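Local coordinates for pyruvate kinase (Cryptosporidium parvum, PDB 4DRS), which probably catalyses the last step of glycolysis, transferring the phosphoryl group of phosphoenolpyruvate to ADP to give pyruvate and ATP, at residues Thr346-Ala351 against Ser379-Gln384; Val359-Glu364 against Phe372-Val377; Ile429-Thr434 against Asn475-Ser480; Asn486-Ala491 against Lys521-Pro526. One frame throughout, in Å; residues are numbered along the deposited sequence.

Interaction 1. Residues Thr346-Ala351 against Ser379-Gln384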
loop_
_atom_site.group_PDB
_atom_site.type_symbol
_atom_site.label_atom_id
_atom_site.label_comp_id
_atom_site.label_asym_id
_atom_site.label_seq_id
_atom_site.Cartn_x
_atom_site.Cartn_y
_atom_site.Cartn_z
ATOM N N THR A 346 -1.537 5.361 -30.638
ATOM C CA THR A 346 -1.791 5.562 -29.210
ATOM C C THR A 346 -3.122 4.937 -28.771
ATOM O O THR A 346 -3.252 4.489 -27.631
ATOM C CB THR A 346 -1.743 7.048 -28.796
ATOM O OG1 THR A 346 -2.772 7.769 -29.475
ATOM C CG2 THR A 346 -0.380 7.668 -29.124
ATOM N N ASP A 347 -4.090 4.888 -29.688
ATOM C CA ASP A 347 -5.383 4.252 -29.423
ATOM C C ASP A 347 -5.242 2.759 -29.135
ATOM O O ASP A 347 -5.860 2.239 -28.201
ATOM C CB ASP A 347 -6.355 4.474 -30.586
ATOM C CG ASP A 347 -7.797 4.156 -30.212
ATOM O OD1 ASP A 347 -8.259 4.607 -29.143
ATOM O OD2 ASP A 347 -8.480 3.457 -30.987
ATOM N N VAL A 348 -4.420 2.080 -29.935
ATOM C CA VAL A 348 -4.150 0.654 -29.743
ATOM C C VAL A 348 -3.291 0.425 -28.500
ATOM O O VAL A 348 -3.549 -0.498 -27.721
ATOM C CB VAL A 348 -3.476 0.027 -30.981
ATOM C CG1 VAL A 348 -3.333 -1.479 -30.809
ATOM C CG2 VAL A 348 -4.279 0.335 -32.234
ATOM N N ALA A 349 -2.278 1.269 -28.320
ATOM C CA ALA A 349 -1.432 1.231 -27.135
ATOM C C ALA A 349 -2.254 1.365 -25.858
ATOM O O ALA A 349 -2.086 0.590 -24.915
ATOM C CB ALA A 349 -0.382 2.328 -27.202
ATOM N N ASN A 350 -3.147 2.350 -25.835
ATOM C CA ASN A 350 -3.982 2.589 -24.665
ATOM C C ASN A 350 -5.092 1.555 -24.481
ATOM O O ASN A 350 -5.517 1.306 -23.352
ATOM C CB ASN A 350 -4.528 4.018 -24.658
ATOM C CG ASN A 350 -3.467 5.038 -24.291
ATOM O OD1 ASN A 350 -2.913 5.008 -23.192
ATOM N ND2 ASN A 350 -3.175 5.944 -25.209
ATOM N N ALA A 351 -5.542 0.942 -25.573
ATOM C CA ALA A 351 -6.476 -0.182 -25.466
ATOM C C ALA A 351 -5.796 -1.361 -24.771
ATOM O O ALA A 351 -6.379 -1.965 -23.875
ATOM C CB ALA A 351 -7.022 -0.586 -26.829
ATOM N N SER A 379 0.905 -4.833 -34.318
ATOM C CA SER A 379 1.610 -5.842 -33.537
ATOM C C SER A 379 2.749 -5.251 -32.703
ATOM O O SER A 379 2.876 -5.553 -31.513
ATOM C CB SER A 379 2.143 -6.942 -34.459
ATOM O OG SER A 379 2.849 -7.922 -33.724
ATOM N N ARG A 380 3.561 -4.408 -33.335
ATOM C CA ARG A 380 4.700 -3.771 -32.677
ATOM C C ARG A 380 4.235 -2.813 -31.578
ATOM O O ARG A 380 4.814 -2.789 -30.486
ATOM C CB ARG A 380 5.572 -3.040 -33.703
ATOM C CG ARG A 380 5.943 -3.882 -34.915
ATOM C CD ARG A 380 7.439 -4.094 -35.074
ATOM N NE ARG A 380 8.133 -2.852 -35.424
ATOM C CZ ARG A 380 8.074 -2.246 -36.612
ATOM N NH1 ARG A 380 7.344 -2.752 -37.602
ATOM N NH2 ARG A 380 8.749 -1.119 -36.809
ATOM N N VAL A 381 3.183 -2.047 -31.869
ATOM C CA VAL A 381 2.560 -1.164 -30.880
ATOM C C VAL A 381 2.125 -1.941 -29.639
ATOM O O VAL A 381 2.438 -1.535 -28.517
ATOM C CB VAL A 381 1.360 -0.388 -31.464
ATOM C CG1 VAL A 381 0.583 0.323 -30.360
ATOM C CG2 VAL A 381 1.835 0.615 -32.502
ATOM N N CYS A 382 1.419 -3.055 -29.844
ATOM C CA CYS A 382 0.986 -3.908 -28.734
ATOM C C CYS A 382 2.158 -4.322 -27.858
ATOM O O CYS A 382 2.111 -4.152 -26.638
ATOM C CB CYS A 382 0.249 -5.148 -29.238
ATOM S SG CYS A 382 -1.388 -4.811 -29.915
ATOM N N ALA A 383 3.209 -4.842 -28.493
ATOM C CA ALA A 383 4.421 -5.281 -27.796
ATOM C C ALA A 383 5.050 -4.138 -27.005
ATOM O O ALA A 383 5.488 -4.320 -25.871
ATOM C CB ALA A 383 5.424 -5.864 -28.786
ATOM N N GLN A 384 5.070 -2.955 -27.608
ATOM C CA GLN A 384 5.621 -1.767 -26.970
ATOM C C GLN A 384 4.783 -1.341 -25.758
ATOM O O GLN A 384 5.333 -1.019 -24.705
ATOM C CB GLN A 384 5.747 -0.640 -28.001
ATOM C CG GLN A 384 6.926 0.299 -27.792
ATOM C CD GLN A 384 8.262 -0.409 -27.629
ATOM O OE1 GLN A 384 8.596 -1.327 -28.378
ATOM N NE2 GLN A 384 9.039 0.029 -26.646
#
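The flat group that matters between Ala349 and Val381 is a backbone amide, since no ring, carboxylate or carboxamide takes part. Val381 CG1 stands over one face of the peptide unit joining Val348 to Ala349, 3.6 Å from Ala349 N and displaced toward the N-H side. The same methyl reaches Ala349 CB at 3.9 Å and Val348 CB at 4.1 Å, so a single branch of Val381 fills the notch between two successive residues of the other helix. It gets there because CG1 is turned anti to the Val381 backbone N (chi1 170°). On the flank, Val348 CG1 meets Cys382 SG at 4.0 Å, methyl against sulfur. Small or beta-branched residues suit these places: Ala349 lets the backbones come close, its CA lying 5.9 Å from Cys382 CA, while the two valines and the cysteine fill the remaining space with short, stiff side chains. No hydrogen bond crosses; the side-chain contacts are apolar, and all four touching residues are buried. The helix axes pass 8.6 Å apart at a crossing angle of -44°. Behind the contact, Val348 and Cys382 both rest on Val359. On helix 342-354, Thr346 and Asp347 hydrogen-bond to Asp347 and Thr346 of the second subunit, and Arg380, on helix 371-386, forms a salt bridge with Glu304 of the same neighbouring subunit. Two neighbouring helices packed side by side on the outside of the parallel barrel, with strand 358-361 beneath them, are characteristic of the outer layer of a TIM barrel, here at a subunit interface.

Interaction 2. Residues Val359-Glu364 against Phe372-Val377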
loop_
_atom_site.group_PDB
_atom_site.type_symbol
_atom_site.label_atom_id
_atom_site.label_comp_id
_atom_site.label_asym_id
_atom_site.label_seq_id
_atom_site.Cartn_x
_atom_site.Cartn_y
_atom_site.Cartn_z
ATOM N N VAL A 359 -7.077 -6.897 -30.122
ATOM C CA VAL A 359 -7.387 -5.736 -30.938
ATOM C C VAL A 359 -7.808 -6.238 -32.314
ATOM O O VAL A 359 -7.332 -7.279 -32.777
ATOM C CB VAL A 359 -6.199 -4.751 -31.029
ATOM C CG1 VAL A 359 -5.965 -4.102 -29.674
ATOM C CG2 VAL A 359 -4.931 -5.450 -31.506
ATOM N N MET A 360 -8.714 -5.509 -32.951
ATOM C CA MET A 360 -9.254 -5.923 -34.230
ATOM C C MET A 360 -9.072 -4.862 -35.307
ATOM O O MET A 360 -9.360 -3.689 -35.082
ATOM C CB MET A 360 -10.735 -6.269 -34.084
ATOM C CG MET A 360 -11.349 -6.905 -35.320
ATOM S SD MET A 360 -13.117 -7.147 -35.122
ATOM C CE MET A 360 -13.753 -5.725 -36.004
ATOM N N LEU A 361 -8.597 -5.296 -36.473
ATOM C CA LEU A 361 -8.533 -4.463 -37.674
ATOM C C LEU A 361 -9.747 -4.703 -38.554
ATOM O O LEU A 361 -10.120 -5.850 -38.799
ATOM C CB LEU A 361 -7.274 -4.777 -38.480
ATOM C CG LEU A 361 -5.948 -4.209 -37.991
ATOM C CD1 LEU A 361 -4.805 -4.774 -38.816
ATOM C CD2 LEU A 361 -5.942 -2.690 -38.049
ATOM N N SER A 362 -10.354 -3.623 -39.033
ATOM C CA SER A 362 -11.538 -3.723 -39.882
ATOM C C SER A 362 -11.203 -3.558 -41.366
ATOM O O SER A 362 -10.767 -4.510 -42.017
ATOM C CB SER A 362 -12.613 -2.725 -39.434
ATOM O OG SER A 362 -13.486 -3.309 -38.481
ATOM N N GLY A 363 -11.407 -2.349 -41.891
ATOM C CA GLY A 363 -11.180 -2.055 -43.307
ATOM C C GLY A 363 -9.725 -1.846 -43.692
ATOM O O GLY A 363 -9.420 -1.575 -44.855
ATOM N N GLU A 364 -8.829 -1.972 -42.716
ATOM C CA GLU A 364 -7.390 -1.842 -42.939
ATOM C C GLU A 364 -6.861 -3.056 -43.692
ATOM O O GLU A 364 -5.970 -2.936 -44.539
ATOM C CB GLU A 364 -6.651 -1.695 -41.606
ATOM C CG GLU A 364 -7.009 -0.445 -40.813
ATOM C CD GLU A 364 -8.200 -0.619 -39.880
ATOM O OE1 GLU A 364 -9.087 -1.456 -40.156
ATOM O OE2 GLU A 364 -8.258 0.097 -38.858
ATOM N N PHE A 372 -0.963 -5.565 -45.018
ATOM C CA PHE A 372 0.180 -6.161 -44.318
ATOM C C PHE A 372 0.910 -5.177 -43.406
ATOM O O PHE A 372 1.312 -5.539 -42.297
ATOM C CB PHE A 372 1.160 -6.789 -45.310
ATOM C CG PHE A 372 0.542 -7.832 -46.189
ATOM C CD1 PHE A 372 0.331 -9.125 -45.716
ATOM C CD2 PHE A 372 0.167 -7.524 -47.496
ATOM C CE1 PHE A 372 -0.241 -10.088 -46.529
ATOM C CE2 PHE A 372 -0.408 -8.485 -48.314
ATOM C CZ PHE A 372 -0.610 -9.767 -47.829
ATOM N N ASP A 373 1.076 -3.944 -43.884
ATOM C CA ASP A 373 1.711 -2.877 -43.107
ATOM C C ASP A 373 0.986 -2.604 -41.786
ATOM O O ASP A 373 1.623 -2.479 -40.740
ATOM C CB ASP A 373 1.801 -1.589 -43.935
ATOM C CG ASP A 373 2.813 -1.686 -45.067
ATOM O OD1 ASP A 373 3.934 -2.194 -44.834
ATOM O OD2 ASP A 373 2.490 -1.241 -46.192
ATOM N N ALA A 374 -0.343 -2.531 -41.847
ATOM C CA ALA A 374 -1.178 -2.230 -40.682
ATOM C C ALA A 374 -1.021 -3.242 -39.545
ATOM O O ALA A 374 -0.740 -2.860 -38.406
ATOM C CB ALA A 374 -2.640 -2.101 -41.093
ATOM N N VAL A 375 -1.191 -4.526 -39.864
ATOM C CA VAL A 375 -1.047 -5.604 -38.888
ATOM C C VAL A 375 0.310 -5.532 -38.198
ATOM O O VAL A 375 0.399 -5.619 -36.972
ATOM C CB VAL A 375 -1.201 -6.994 -39.541
ATOM C CG1 VAL A 375 -1.158 -8.094 -38.492
ATOM C CG2 VAL A 375 -2.497 -7.076 -40.322
ATOM N N ASN A 376 1.356 -5.367 -38.999
ATOM C CA ASN A 376 2.720 -5.330 -38.504
ATOM C C ASN A 376 2.951 -4.164 -37.541
ATOM O O ASN A 376 3.543 -4.334 -36.474
ATOM C CB ASN A 376 3.700 -5.286 -39.677
ATOM C CG ASN A 376 5.121 -5.561 -39.250
ATOM O OD1 ASN A 376 5.850 -4.649 -38.858
ATOM N ND2 ASN A 376 5.524 -6.825 -39.318
ATOM N N VAL A 377 2.467 -2.989 -37.929
ATOM C CA VAL A 377 2.464 -1.806 -37.072
ATOM C C VAL A 377 1.694 -2.066 -35.763
ATOM O O VAL A 377 2.226 -1.846 -34.669
ATOM C CB VAL A 377 1.890 -0.586 -37.840
ATOM C CG1 VAL A 377 1.408 0.509 -36.894
ATOM C CG2 VAL A 377 2.926 -0.043 -38.816
#
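Leu361 CD1 carries most of this contact, lying 3.6 Å from Val375 CG2. The same methyl is 4.1 Å from Ala374 CB and, against the backbone, 3.8 Å from Val375 N. The leucine reaches from the strand to the helix because its chain is extended at chi2 (173°), whereas Ala374 is small enough to let it approach the helix backbone. Glu364 adds its aliphatic base, CB lying 4.1 Å from Ala374 CB, and then bends at chi2 (88°) so that the carboxylate turns away from the helix. That buried acid is met by backbone N-H groups. Glu364 OE1 takes a weak hydrogen bond from Ser362 N at 2.7 Å, and OE2 accepts one from Leu331 N, so Glu364 ties the turn after the strand to a neighbouring loop. The Leu361 side chain is about 8 Å from that of the ADP-binding Arg74, though no ADP is bound here. Farther out, Val375 packs on Leu65 of helix 59-68 and on Cys50, while Leu361 pairs through its backbone with Ile49 and Thr51. Strand 358-361 thus lies beside 47-51, the last strand against the first. A leucine from the closing strand, covered by helix 371-386, which follows it, is the strand-to-helix packing of a closed (beta/alpha)8 barrel.

Interaction 3. Residues Ile429-Thr434 against Asn475-Ser480; sequences ITITET and NSIHHS. With SO4 (sulfate ion), chain C.
Ile431 and Ile477 meet because the Ile431 methyl CG2 is turned anti to its own backbone N, while CG1 sits beside that N (chi1 -61°) and runs on, extended (chi2 170°), toward Ser480. Ile477 is less relaxed: its chi1 of -146° falls between staggered positions, and its CG1 comes within 3.4 Å of Ile431 CG2, a tight approach. The two side chains lie alongside with their tips directed oppositely, and beyond them Ile431 CD1 rests against the first turn of helix 480-493, 3.9 Å from Ser480 CA. Branched, apolar isoleucine suits the place, since each of its arms fills a different gap.

Past the strand end the chain turns polar. Sulfate O3 is bound by Thr434 OG1 at 2.6 Å and by Thr434 N at 3.0 Å, with Glu433 N more distant at 3.3 Å; Thr432 OG1 lies 2.7 Å from both O2 and O3. Thr437 adds another hydroxyl. The ion probably comes from the crystallisation liquor, but a loop of this kind holds a phosphate of the allosteric effector in relatives, so it probably marks a similar pocket.

Both isoleucines also touch Val483 of helix 480-493. Strand 427-431 runs between 449-454 and 502-506, with helix 436-443 packed against Thr430.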
loop_
_atom_site.group_PDB
_atom_site.type_symbol
_atom_site.label_atom_id
_atom_site.label_comp_id
_atom_site.label_asym_id
_atom_site.label_seq_id
_atom_site.Cartn_x
_atom_site.Cartn_y
_atom_site.Cartn_z
ATOM N N ILE A 429 3.488 -23.243 -18.449
ATOM C CA ILE A 429 2.953 -24.288 -19.318
ATOM C C ILE A 429 1.755 -24.955 -18.650
ATOM O O ILE A 429 1.839 -25.375 -17.494
ATOM C CB ILE A 429 4.022 -25.342 -19.682
ATOM C CG1 ILE A 429 5.248 -24.666 -20.296
ATOM C CG2 ILE A 429 3.454 -26.382 -20.642
ATOM C CD1 ILE A 429 6.460 -25.571 -20.416
ATOM N N THR A 430 0.642 -25.038 -19.375
ATOM C CA THR A 430 -0.565 -25.664 -18.844
ATOM C C THR A 430 -1.083 -26.794 -19.739
ATOM O O THR A 430 -1.299 -26.608 -20.936
ATOM C CB THR A 430 -1.678 -24.628 -18.534
ATOM O OG1 THR A 430 -2.824 -25.297 -17.996
ATOM C CG2 THR A 430 -2.090 -23.846 -19.780
ATOM N N ILE A 431 -1.246 -27.972 -19.152
ATOM C CA ILE A 431 -1.822 -29.109 -19.853
ATOM C C ILE A 431 -3.326 -29.040 -19.626
ATOM O O ILE A 431 -3.792 -29.124 -18.494
ATOM C CB ILE A 431 -1.242 -30.452 -19.347
ATOM C CG1 ILE A 431 0.272 -30.513 -19.587
ATOM C CG2 ILE A 431 -1.928 -31.633 -20.019
ATOM C CD1 ILE A 431 0.964 -31.677 -18.903
ATOM N N THR A 432 -4.076 -28.862 -20.707
ATOM C CA THR A 432 -5.511 -28.621 -20.615
ATOM C C THR A 432 -6.288 -29.349 -21.709
ATOM O O THR A 432 -5.800 -29.510 -22.828
ATOM C CB THR A 432 -5.836 -27.106 -20.623
ATOM O OG1 THR A 432 -7.245 -26.913 -20.453
ATOM C CG2 THR A 432 -5.376 -26.437 -21.923
ATOM N N GLU A 433 -7.494 -29.795 -21.369
ATOM C CA GLU A 433 -8.360 -30.475 -22.323
ATOM C C GLU A 433 -9.502 -29.563 -22.774
ATOM O O GLU A 433 -10.173 -29.852 -23.765
ATOM C CB GLU A 433 -8.918 -31.771 -21.717
ATOM C CG GLU A 433 -9.377 -32.796 -22.753
ATOM C CD GLU A 433 -10.454 -33.745 -22.232
ATOM O OE1 GLU A 433 -11.319 -33.304 -21.442
ATOM O OE2 GLU A 433 -10.448 -34.932 -22.630
ATOM N N THR A 434 -9.719 -28.467 -22.045
ATOM C CA THR A 434 -10.806 -27.531 -22.348
ATOM C C THR A 434 -10.321 -26.103 -22.575
ATOM O O THR A 434 -11.039 -25.295 -23.160
ATOM C CB THR A 434 -11.880 -27.498 -21.233
ATOM O OG1 THR A 434 -11.296 -27.033 -20.009
ATOM C CG2 THR A 434 -12.509 -28.877 -21.019
ATOM N N ASN A 475 -0.723 -34.966 -30.277
ATOM C CA ASN A 475 -1.459 -36.199 -30.553
ATOM C C ASN A 475 -2.113 -36.746 -29.284
ATOM O O ASN A 475 -3.280 -37.138 -29.296
ATOM C CB ASN A 475 -0.548 -37.254 -31.209
ATOM C CG ASN A 475 0.679 -37.587 -30.367
ATOM O OD1 ASN A 475 1.437 -36.696 -29.963
ATOM N ND2 ASN A 475 0.886 -38.877 -30.104
ATOM N N SER A 476 -1.354 -36.747 -28.190
ATOM C CA SER A 476 -1.849 -37.204 -26.896
ATOM C C SER A 476 -1.435 -36.254 -25.779
ATOM O O SER A 476 -0.455 -35.516 -25.901
ATOM C CB SER A 476 -1.351 -38.617 -26.593
ATOM O OG SER A 476 -1.789 -39.043 -25.314
ATOM N N ILE A 477 -2.186 -36.296 -24.685
ATOM C CA ILE A 477 -1.973 -35.390 -23.566
ATOM C C ILE A 477 -1.901 -36.158 -22.235
ATOM O O ILE A 477 -1.951 -35.569 -21.148
ATOM C CB ILE A 477 -3.051 -34.268 -23.583
ATOM C CG1 ILE A 477 -2.482 -32.946 -23.072
ATOM C CG2 ILE A 477 -4.354 -34.687 -22.904
ATOM C CD1 ILE A 477 -1.561 -32.262 -24.059
ATOM N N HIS A 478 -1.737 -37.479 -22.341
ATOM C CA HIS A 478 -1.816 -38.386 -21.191
ATOM C C HIS A 478 -0.581 -38.442 -20.332
ATOM O O HIS A 478 -0.686 -38.565 -19.106
ATOM C CB HIS A 478 -2.205 -39.794 -21.641
ATOM C CG HIS A 478 -3.597 -39.888 -22.225
ATOM N ND1 HIS A 478 -4.694 -39.484 -21.553
ATOM C CD2 HIS A 478 -4.045 -40.372 -23.454
ATOM C CE1 HIS A 478 -5.787 -39.689 -22.314
ATOM N NE2 HIS A 478 -5.388 -40.234 -23.476
ATOM N N HIS A 479 0.595 -38.362 -20.953
ATOM C CA HIS A 479 1.855 -38.437 -20.209
ATOM C C HIS A 479 2.422 -37.078 -19.880
ATOM O O HIS A 479 3.163 -36.495 -20.677
ATOM C CB HIS A 479 2.878 -39.307 -20.945
ATOM C CG HIS A 479 2.417 -40.732 -21.170
ATOM N ND1 HIS A 479 2.133 -41.572 -20.153
ATOM C CD2 HIS A 479 2.204 -41.450 -22.347
ATOM C CE1 HIS A 479 1.750 -42.763 -20.652
ATOM N NE2 HIS A 479 1.795 -42.688 -21.994
ATOM N N SER A 480 2.071 -36.573 -18.696
ATOM C CA SER A 480 2.497 -35.249 -18.221
ATOM C C SER A 480 3.980 -34.961 -18.459
ATOM O O SER A 480 4.329 -33.934 -19.046
ATOM C CB SER A 480 2.176 -35.076 -16.732
ATOM O OG SER A 480 0.780 -35.084 -16.497
HETATM S S SO4 C . -8.600 -27.830 -17.746
HETATM O O1 SO4 C . -7.634 -28.873 -17.347
HETATM O O2 SO4 C . -7.886 -26.543 -17.834
HETATM O O3 SO4 C . -9.182 -28.154 -19.067
HETATM O O4 SO4 C . -9.703 -27.747 -16.767
#

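Interaction 4. Residues Asn486-Ala491 against Lys521-Pro526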
loop_
_atom_site.group_PDB
_atom_site.type_symbol
_atom_site.label_atom_id
_atom_site.label_comp_id
_atom_site.label_asym_id
_atom_site.label_seq_id
_atom_site.Cartn_x
_atom_site.Cartn_y
_atom_site.Cartn_z
ATOM N N ASN A 486 8.472 -32.205 -24.335
ATOM C CA ASN A 486 8.279 -31.756 -25.711
ATOM C C ASN A 486 7.999 -30.258 -25.788
ATOM O O ASN A 486 8.528 -29.569 -26.663
ATOM C CB ASN A 486 7.150 -32.540 -26.391
ATOM C CG ASN A 486 7.452 -34.024 -26.518
ATOM O OD1 ASN A 486 8.582 -34.468 -26.308
ATOM N ND2 ASN A 486 6.433 -34.801 -26.866
ATOM N N ALA A 487 7.181 -29.762 -24.857
ATOM C CA ALA A 487 6.810 -28.348 -24.810
ATOM C C ALA A 487 8.010 -27.445 -24.513
ATOM O O ALA A 487 8.155 -26.385 -25.117
ATOM C CB ALA A 487 5.695 -28.117 -23.801
ATOM N N LEU A 488 8.867 -27.874 -23.590
ATOM C CA LEU A 488 10.108 -27.157 -23.297
ATOM C C LEU A 488 11.104 -27.223 -24.461
ATOM O O LEU A 488 11.819 -26.252 -24.730
ATOM C CB LEU A 488 10.758 -27.697 -22.021
ATOM C CG LEU A 488 10.115 -27.347 -20.676
ATOM C CD1 LEU A 488 10.650 -28.270 -19.590
ATOM C CD2 LEU A 488 10.352 -25.889 -20.310
ATOM N N ALA A 489 11.146 -28.367 -25.146
ATOM C CA ALA A 489 12.015 -28.538 -26.310
ATOM C C ALA A 489 11.543 -27.666 -27.473
ATOM O O ALA A 489 12.346 -26.965 -28.099
ATOM C CB ALA A 489 12.085 -30.003 -26.725
ATOM N N LEU A 490 10.240 -27.702 -27.745
ATOM C CA LEU A 490 9.652 -26.880 -28.799
ATOM C C LEU A 490 9.783 -25.389 -28.481
ATOM O O LEU A 490 10.087 -24.592 -29.371
ATOM C CB LEU A 490 8.189 -27.271 -29.054
ATOM C CG LEU A 490 7.418 -26.624 -30.217
ATOM C CD1 LEU A 490 8.192 -26.660 -31.529
ATOM C CD2 LEU A 490 6.062 -27.294 -30.391
ATOM N N ALA A 491 9.577 -25.023 -27.215
ATOM C CA ALA A 491 9.713 -23.628 -26.781
ATOM C C ALA A 491 11.156 -23.132 -26.856
ATOM O O ALA A 491 11.400 -21.962 -27.166
ATOM C CB ALA A 491 9.152 -23.437 -25.378
ATOM N N LYS A 521 3.606 -27.573 -10.615
ATOM C CA LYS A 521 5.017 -27.830 -10.320
ATOM C C LYS A 521 5.947 -26.836 -11.007
ATOM O O LYS A 521 5.562 -26.175 -11.975
ATOM C CB LYS A 521 5.426 -29.282 -10.633
ATOM C CG LYS A 521 5.262 -29.719 -12.081
ATOM C CD LYS A 521 6.097 -30.958 -12.390
ATOM C CE LYS A 521 5.478 -32.240 -11.848
ATOM N NZ LYS A 521 4.234 -32.632 -12.576
ATOM N N ILE A 522 7.164 -26.723 -10.490
ATOM C CA ILE A 522 8.181 -25.882 -11.108
ATOM C C ILE A 522 9.302 -26.764 -11.642
ATOM O O ILE A 522 9.949 -27.483 -10.882
ATOM C CB ILE A 522 8.742 -24.827 -10.130
ATOM C CG1 ILE A 522 7.597 -24.113 -9.401
ATOM C CG2 ILE A 522 9.634 -23.838 -10.872
ATOM C CD1 ILE A 522 8.033 -22.999 -8.473
ATOM N N VAL A 523 9.511 -26.707 -12.953
ATOM C CA VAL A 523 10.537 -27.512 -13.619
ATOM C C VAL A 523 11.649 -26.632 -14.190
ATOM O O VAL A 523 11.468 -25.423 -14.367
ATOM C CB VAL A 523 9.940 -28.400 -14.740
ATOM C CG1 VAL A 523 9.059 -29.490 -14.148
ATOM C CG2 VAL A 523 9.156 -27.566 -15.748
ATOM N N ARG A 524 12.797 -27.245 -14.471
ATOM C CA ARG A 524 13.913 -26.543 -15.096
ATOM C C ARG A 524 14.089 -27.017 -16.537
ATOM O O ARG A 524 14.050 -28.220 -16.816
ATOM C CB ARG A 524 15.201 -26.753 -14.294
ATOM C CG ARG A 524 16.331 -25.803 -14.663
ATOM C CD ARG A 524 17.635 -26.213 -14.001
ATOM N NE ARG A 524 17.666 -25.846 -12.586
ATOM C CZ ARG A 524 18.200 -24.723 -12.112
ATOM N NH1 ARG A 524 18.760 -23.843 -12.935
ATOM N NH2 ARG A 524 18.176 -24.480 -10.808
ATOM N N CYS A 525 14.268 -26.062 -17.446
ATOM C CA CYS A 525 14.443 -26.356 -18.865
ATOM C C CYS A 525 15.784 -27.041 -19.144
ATOM O O CYS A 525 16.841 -26.457 -18.886
ATOM C CB CYS A 525 14.322 -25.077 -19.691
ATOM S SG CYS A 525 14.708 -25.301 -21.439
ATOM N N PRO A 526 15.741 -28.281 -19.671
ATOM C CA PRO A 526 16.963 -29.028 -19.986
ATOM C C PRO A 526 17.807 -28.332 -21.054
ATOM O O PRO A 526 19.018 -28.184 -20.892
ATOM C CB PRO A 526 16.437 -30.374 -20.506
ATOM C CG PRO A 526 15.031 -30.106 -20.932
ATOM C CD PRO A 526 14.525 -29.052 -19.995
ATOM O OXT PRO A 526 17.305 -27.891 -22.089
#
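Leu488 reaches from its helix toward the end of the chain, where it meets Val523, Cys525 and Pro526. The bond from CA to CB heads toward the strand segment, but CB itself makes no close contact across; the work is done farther out. With CG beside the backbone N (chi1 -73°) and the chain extended at chi2 (164°), the two methyls spread apart over different targets. CD1 lies 4.0 Å from Pro526 CD, with the leucine crossing the proline ring at about a right angle, and 4.2 Å from Val523 CG2. CD2 turns instead to Cys525 CB, at 4.1 Å. One forked side chain thus serves three residues, which is why leucine fits here: its branch at CG lets two methyls reach different partners. Leu488 CA and Cys525 CA are 6.3 Å apart. Leu488 also packs on Ala503, Ile497 and Ile429, so it lies in the core beneath the sheet. At the terminus, Pro526 O is hydrogen-bonded to Ser499 OG, which ties the C-terminal residue to the loop holding Ser499. Strand 519-524 runs antiparallel to 502-506, and at Lys521 it pairs with a strand of the third subunit. A helix packed on a mixed sheet that continues into a neighbouring subunit is characteristic of the C-terminal alpha/beta domain in pyruvate kinase tetramers.

How the interactions relate
Along the chain, interaction 2 is nested inside the loop closed by interaction 1, and interactions 3 and 4 follow in series. The first two lie in the barrel, 12 Å apart between centres; they share helix 371-386 and touch through Val359. The other two belong to the C-terminal alpha/beta domain, 14 Å apart; both reach its mixed sheet, and Ile429 CD1 touches Leu488 CD2 at 3.9 Å. Between the pairs the centres lie 30 to 34 Å apart without touching. Interaction 2 joins the closing strand to helix 371-386, and interaction 1 joins that helix to 342-354. The other pair joins the sheet to helix 480-493 and to the loop leading into it, and interactions 1 and 4 adjoin different subunits of the tetramer.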